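Local coordinates for ankyrin repeat family protein (Enterococcus faecalis, PDB 3HRA), which is of unknown function but, as an ankyrin repeat protein, probably offers its stacked helix pairs and loops as a scaffold for binding a protein partner, at residues Ile111-Lys116 and Asp120-Leu125; Asp183-Asn186 and Glu192-Lys195; Ala143-Val148 and Ile173-Gly178. All blocks are in the same frame, centred on the assembly; numbering follows the deposited sequence.

How the contacts relate
Contacts 1 and 2 are both helix pairs joined by a short turn, and each centres on an alanine. Contact 1 is wholly buried, with its centre about 7 Å from the centre of the chain, and methyl groups carry it. Contact 2 lies about 25 Å from that centre, in the last helix pair; it is partly exposed, and a serine hydroxyl joins the apolar groups. Contact 3 is different: a helix meets a loop that lies well apart from it in sequence. It is buried, and an isoleucine faces backbone and carboxylate. Residues 143-148 link the three, touching Ala114 of contact 1 on one hand and Tyr184 and Ile193 of contact 2 on the other.

Contact 1: residues Ile111-Lys116 and Asp120-Leu125; sequences IPAAEK and DNVKLL
Val122 meets Ala113 and Ala114 through one branch, CG2, and its first torsion decides which. With chi1 at 175°, CG1 is anti to the backbone N and CG2 lies beside that N, on the side of residues 111-116. Val122 CG2 comes to 3.8 Å from the backbone N of Ala114. Val122 CG2 also lies 4.1 Å from Ala113 CB and 4.2 Å from Ala114 CB, so one methyl covers the backbone where the two alanines join. Ala113 CB points at the other helix and meets Asn121 CB at 4.0 Å. Leu125 CD1 lies 4.4 Å from Ala113 CB. No hydrogen bond crosses the contact; it is held by apolar packing. The small alanine side chains let the backbones come close, with Ala113 CA and Val122 CA 6.1 Å apart. The short helix segments run roughly antiparallel, at 147°, with their axes 8.7 Å apart at closest approach. Asn121 takes part here only with its CB. Its amide turns toward helices 75-81 and 85-94, where ND2 donates to Gly80 O and OD1 is hydrogen-bonded with Thr85 OG1. This is an antiparallel helix pair of the kind that builds ankyrin repeats. Helix 85-94 packs on it through Asn121 and Leu124, while helices 143-149 and 155-166 cover Ala114 and Val122.

Contact 2: residues Asp183-Asn186 and Glu192-Lys195; sequences DYAN and EISK
Apolar contact comes first: Ala185 CB meets Ile193 CG2 at 3.8 Å. Both side chains leave their helices toward the other segment. In Ile193 chi1, measured to CG1, is -70°, which puts CG2 anti to the backbone N, and this branch reaches the alanine methyl. Val148 touches both residues, so helix 143-149 packs on both.

The polar group at the interface is the hydroxyl of Ser194. Ser194 OG sits 3.5 Å from Ala185 CB and 3.8 Å from Asn186 N. Neither approach is a hydrogen bond. The hydroxyl instead has a weak hydrogen bond with Tyr190 O, four residues back and just before helix 191-198, which gives this atom a polar partner while it packs against a methyl. No hydrogen bond or salt bridge joins the two segments.

Charges lie on the outer side. Lys195 NZ and Glu192 OE1 form a salt bridge of 3.2 Å within helix 191-198, and its hydrogen bond is weak.

The alanine and the serine mark the closest backbone approach, with Ala185 CA 5.7 Å from Ser194 CA. Two short antiparallel helices joined by a turn are characteristic of the ankyrin fold, here in the last helix pair of the chain.

Contact 3: residues Ala143-Val148 and Ile173-Gly178; sequences ALIEAV and IKDNSG
Ile145 CG2 lies 4.1 Å from Asp175 OD1, one oxygen of a flat carboxylate whose two faces meet different groups. Ile145 CG2 and CD1 lie on one side of its plane, and Ser177 approaches from the opposite side. There the other oxygen, OD2, takes two bonds from Ser177. Ser177 OG donates to Asp175 OD2 at 2.7 Å on the syn side, 24° out of the plane. Ser177 N donates to Asp175 OD2 at 2.9 Å from above the plane, 50° out of it, and its bond is bent, with an N-H...O angle of 134°. This second bond closes an Asx turn. Arg179 N is a further partner of OD2, while OD1 is hydrogen-bonded with Tyr184 OH.

Asp175 to Gly178 form a type I turn, closed by Gly178 N donating to Asp175 O at 2.9 Å.

Ile145 reaches the loop with two methyls. Besides the CG2 contact, Ile145 CD1 touches the carbonyl oxygen Ile173 O at 3.6 Å and the backbone N of Asp175 at 4.1 Å. Tyr184, whose OH is hydrogen-bonded with Asp175 OD1, also touches Ile145.

No hydrogen bond joins the two segments. Van der Waals contact seats the loop on helix 143-149, while bonds to Ser177, the backbone N of Arg179 and Tyr184 OH satisfy the buried carboxylate and probably stabilise its negative charge.

Contact 1: residues Ile111-Lys116 and Asp120-Leu125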
# COMPACT_ATOMS: atom_id res chain seq x y z
N ILE A 111 0.54 -2.55 6.51
CA ILE A 111 1.78 -2.55 7.26
C ILE A 111 2.78 -1.48 6.79
O ILE A 111 3.23 -0.67 7.59
CB ILE A 111 2.42 -3.95 7.32
CG1 ILE A 111 1.52 -4.90 8.13
CG2 ILE A 111 3.80 -3.86 7.96
CD1 ILE A 111 1.96 -6.38 8.11
N PRO A 112 3.13 -1.48 5.49
CA PRO A 112 4.07 -0.46 5.00
C PRO A 112 3.48 0.95 5.01
O PRO A 112 4.21 1.91 5.21
CB PRO A 112 4.38 -0.90 3.55
CG PRO A 112 3.47 -2.02 3.24
CD PRO A 112 2.70 -2.43 4.44
N ALA A 113 2.17 1.10 4.78
CA ALA A 113 1.56 2.42 4.88
C ALA A 113 1.82 3.02 6.27
O ALA A 113 2.16 4.19 6.39
CB ALA A 113 0.06 2.36 4.60
N ALA A 114 1.66 2.20 7.30
CA ALA A 114 1.91 2.67 8.67
C ALA A 114 3.39 2.94 8.93
O ALA A 114 3.73 3.97 9.51
CB ALA A 114 1.34 1.69 9.70
N GLU A 115 4.27 2.03 8.49
CA GLU A 115 5.70 2.17 8.74
C GLU A 115 6.21 3.43 8.07
O GLU A 115 7.03 4.15 8.63
CB GLU A 115 6.47 0.96 8.22
CG GLU A 115 7.99 1.02 8.48
CD GLU A 115 8.79 1.51 7.26
OE1 GLU A 115 8.60 0.96 6.16
OE2 GLU A 115 9.62 2.42 7.41
N LYS A 116 5.70 3.70 6.87
CA LYS A 116 6.18 4.82 6.08
C LYS A 116 5.49 6.14 6.40
O LYS A 116 5.79 7.17 5.78
CB LYS A 116 6.10 4.50 4.58
CG LYS A 116 7.08 3.40 4.17
CD LYS A 116 6.75 2.86 2.80
CE LYS A 116 7.90 2.05 2.21
NZ LYS A 116 8.63 1.28 3.22
N ASP A 120 -2.96 9.02 5.99
CA ASP A 120 -4.17 9.07 5.19
C ASP A 120 -4.45 7.72 4.52
O ASP A 120 -5.60 7.29 4.46
CB ASP A 120 -4.10 10.20 4.16
CG ASP A 120 -4.19 11.58 4.80
OD1 ASP A 120 -4.99 11.73 5.77
OD2 ASP A 120 -3.46 12.50 4.36
N ASN A 121 -3.41 7.04 4.07
CA ASN A 121 -3.58 5.68 3.55
C ASN A 121 -4.06 4.68 4.61
O ASN A 121 -4.92 3.84 4.34
CB ASN A 121 -2.29 5.16 2.89
CG ASN A 121 -2.19 5.57 1.43
OD1 ASN A 121 -2.86 6.49 1.00
ND2 ASN A 121 -1.35 4.87 0.67
N VAL A 122 -3.50 4.79 5.81
CA VAL A 122 -3.94 3.95 6.92
C VAL A 122 -5.44 4.11 7.17
O VAL A 122 -6.17 3.12 7.31
CB VAL A 122 -3.15 4.26 8.20
CG1 VAL A 122 -3.71 3.45 9.36
CG2 VAL A 122 -1.67 3.97 7.96
N LYS A 123 -5.90 5.36 7.22
CA LYS A 123 -7.31 5.66 7.49
C LYS A 123 -8.18 5.05 6.42
O LYS A 123 -9.19 4.42 6.72
CB LYS A 123 -7.54 7.17 7.50
CG LYS A 123 -6.93 7.89 8.67
CD LYS A 123 -7.05 9.41 8.51
CE LYS A 123 -6.30 10.14 9.63
NZ LYS A 123 -5.83 11.51 9.23
N LEU A 124 -7.76 5.25 5.17
CA LEU A 124 -8.48 4.71 4.03
C LEU A 124 -8.62 3.18 4.13
O LEU A 124 -9.72 2.63 3.95
CB LEU A 124 -7.70 5.07 2.76
CG LEU A 124 -8.40 5.77 1.61
CD1 LEU A 124 -9.30 6.87 2.11
CD2 LEU A 124 -7.33 6.31 0.66
N LEU A 125 -7.51 2.50 4.41
CA LEU A 125 -7.53 1.05 4.48
C LEU A 125 -8.36 0.55 5.68
O LEU A 125 -9.08 -0.45 5.57
CB LEU A 125 -6.11 0.49 4.53
CG LEU A 125 -5.29 0.73 3.25
CD1 LEU A 125 -3.81 0.57 3.55
CD2 LEU A 125 -5.72 -0.20 2.11

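Contact 2: residues Asp183-Asn186 and Glu192-Lys195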
# COMPACT_ATOMS: atom_id res chain seq x y z
N ASP A 183 6.90 -3.37 24.19
CA ASP A 183 8.32 -3.70 24.41
C ASP A 183 9.23 -2.75 23.66
O ASP A 183 10.19 -2.23 24.24
CB ASP A 183 8.61 -5.15 23.96
CG ASP A 183 8.03 -6.18 24.89
OD1 ASP A 183 7.88 -5.88 26.10
OD2 ASP A 183 7.71 -7.30 24.41
N TYR A 184 8.94 -2.52 22.38
CA TYR A 184 9.79 -1.65 21.56
C TYR A 184 9.76 -0.20 22.05
O TYR A 184 10.80 0.44 22.15
CB TYR A 184 9.39 -1.72 20.07
CG TYR A 184 9.86 -2.98 19.37
CD1 TYR A 184 11.20 -3.18 19.09
CD2 TYR A 184 8.95 -3.96 18.98
CE1 TYR A 184 11.64 -4.33 18.44
CE2 TYR A 184 9.38 -5.12 18.32
CZ TYR A 184 10.72 -5.29 18.07
OH TYR A 184 11.17 -6.43 17.43
N ALA A 185 8.57 0.32 22.34
CA ALA A 185 8.45 1.70 22.78
C ALA A 185 9.23 1.91 24.07
O ALA A 185 9.93 2.91 24.24
CB ALA A 185 6.98 2.08 22.98
N ASN A 186 9.09 0.97 24.99
CA ASN A 186 9.82 1.01 26.25
C ASN A 186 11.36 0.98 26.06
O ASN A 186 12.08 1.78 26.67
CB ASN A 186 9.37 -0.14 27.15
CG ASN A 186 9.95 -0.05 28.54
OD1 ASN A 186 10.62 -0.97 29.00
ND2 ASN A 186 9.71 1.06 29.21
N GLU A 192 5.80 8.99 24.78
CA GLU A 192 4.43 9.31 24.38
C GLU A 192 3.70 8.10 23.82
O GLU A 192 2.52 7.90 24.09
CB GLU A 192 4.39 10.47 23.39
CG GLU A 192 4.92 11.80 23.93
CD GLU A 192 4.08 12.35 25.08
OE1 GLU A 192 2.85 12.10 25.13
OE2 GLU A 192 4.65 13.05 25.95
N ILE A 193 4.40 7.29 23.02
CA ILE A 193 3.83 6.04 22.55
C ILE A 193 3.52 5.08 23.70
O ILE A 193 2.44 4.47 23.73
CB ILE A 193 4.71 5.38 21.45
CG1 ILE A 193 4.63 6.24 20.19
CG2 ILE A 193 4.26 3.96 21.16
CD1 ILE A 193 5.52 5.77 19.04
N SER A 194 4.45 4.95 24.65
CA SER A 194 4.22 4.06 25.79
C SER A 194 2.95 4.43 26.56
O SER A 194 2.17 3.57 26.96
CB SER A 194 5.41 4.07 26.75
OG SER A 194 6.56 3.49 26.14
N LYS A 195 2.76 5.72 26.76
CA LYS A 195 1.61 6.24 27.48
C LYS A 195 0.32 5.91 26.71
O LYS A 195 -0.67 5.46 27.31
CB LYS A 195 1.75 7.75 27.66
CG LYS A 195 0.63 8.39 28.44
CD LYS A 195 0.93 9.85 28.74
CE LYS A 195 0.98 10.67 27.47
NZ LYS A 195 1.09 12.13 27.76

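Contact 3: residues Ala143-Val148 and Ile173-Gly178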
# COMPACT_ATOMS: atom_id res chain seq x y z
N ALA A 143 1.32 -3.80 11.68
CA ALA A 143 1.38 -2.37 11.39
C ALA A 143 1.75 -1.61 12.65
O ALA A 143 2.59 -0.70 12.61
CB ALA A 143 0.04 -1.87 10.85
N LEU A 144 1.15 -1.98 13.78
CA LEU A 144 1.47 -1.33 15.04
C LEU A 144 2.95 -1.47 15.43
O LEU A 144 3.60 -0.49 15.81
CB LEU A 144 0.60 -1.88 16.16
CG LEU A 144 0.78 -1.19 17.50
CD1 LEU A 144 0.31 0.28 17.44
CD2 LEU A 144 0.02 -1.98 18.58
N ILE A 145 3.48 -2.69 15.34
CA ILE A 145 4.87 -2.94 15.69
C ILE A 145 5.81 -2.14 14.81
O ILE A 145 6.77 -1.54 15.31
CB ILE A 145 5.22 -4.45 15.65
CG1 ILE A 145 4.56 -5.17 16.83
CG2 ILE A 145 6.72 -4.63 15.71
CD1 ILE A 145 4.56 -6.68 16.73
N GLU A 146 5.55 -2.11 13.50
CA GLU A 146 6.41 -1.34 12.61
C GLU A 146 6.33 0.15 12.92
O GLU A 146 7.35 0.84 12.96
CB GLU A 146 6.11 -1.62 11.13
CG GLU A 146 6.43 -3.05 10.69
CD GLU A 146 6.88 -3.14 9.22
OE1 GLU A 146 6.88 -2.10 8.50
OE2 GLU A 146 7.26 -4.23 8.77
N ALA A 147 5.11 0.66 13.12
CA ALA A 147 4.92 2.08 13.44
C ALA A 147 5.67 2.50 14.71
O ALA A 147 6.12 3.64 14.82
CB ALA A 147 3.44 2.43 13.54
N VAL A 148 5.77 1.59 15.68
CA VAL A 148 6.46 1.86 16.94
C VAL A 148 7.96 1.57 16.87
O VAL A 148 8.78 2.43 17.18
CB VAL A 148 5.87 1.04 18.10
CG1 VAL A 148 6.73 1.22 19.37
CG2 VAL A 148 4.43 1.48 18.37
N ILE A 173 0.19 -8.85 20.29
CA ILE A 173 0.86 -9.69 19.29
C ILE A 173 2.38 -9.56 19.36
O ILE A 173 2.91 -8.45 19.39
CB ILE A 173 0.36 -9.38 17.86
CG1 ILE A 173 -1.13 -9.72 17.75
CG2 ILE A 173 1.18 -10.15 16.82
CD1 ILE A 173 -1.83 -9.23 16.47
N LYS A 174 3.08 -10.69 19.38
CA LYS A 174 4.54 -10.72 19.40
C LYS A 174 5.10 -11.01 18.02
O LYS A 174 4.58 -11.86 17.29
CB LYS A 174 5.06 -11.76 20.40
CG LYS A 174 4.76 -11.42 21.88
CD LYS A 174 5.13 -12.57 22.81
CE LYS A 174 4.87 -12.18 24.27
NZ LYS A 174 5.00 -13.34 25.20
N ASP A 175 6.15 -10.29 17.65
CA ASP A 175 6.85 -10.61 16.40
C ASP A 175 7.73 -11.84 16.58
O ASP A 175 7.66 -12.51 17.61
CB ASP A 175 7.63 -9.40 15.86
CG ASP A 175 8.78 -8.95 16.76
OD1 ASP A 175 9.23 -7.80 16.58
OD2 ASP A 175 9.25 -9.71 17.63
N ASN A 176 8.54 -12.15 15.56
CA ASN A 176 9.34 -13.37 15.57
C ASN A 176 10.46 -13.34 16.60
O ASN A 176 11.05 -14.38 16.92
CB ASN A 176 9.94 -13.64 14.18
CG ASN A 176 8.89 -14.03 13.14
OD1 ASN A 176 9.17 -14.03 11.94
ND2 ASN A 176 7.69 -14.37 13.60
N SER A 177 10.79 -12.15 17.11
CA SER A 177 11.77 -12.02 18.19
C SER A 177 11.11 -12.08 19.56
O SER A 177 11.78 -11.98 20.59
CB SER A 177 12.58 -10.73 18.04
OG SER A 177 11.84 -9.57 18.43
N GLY A 178 9.78 -12.24 19.58
CA GLY A 178 9.06 -12.32 20.84
C GLY A 178 8.72 -10.99 21.47
O GLY A 178 8.35 -10.92 22.64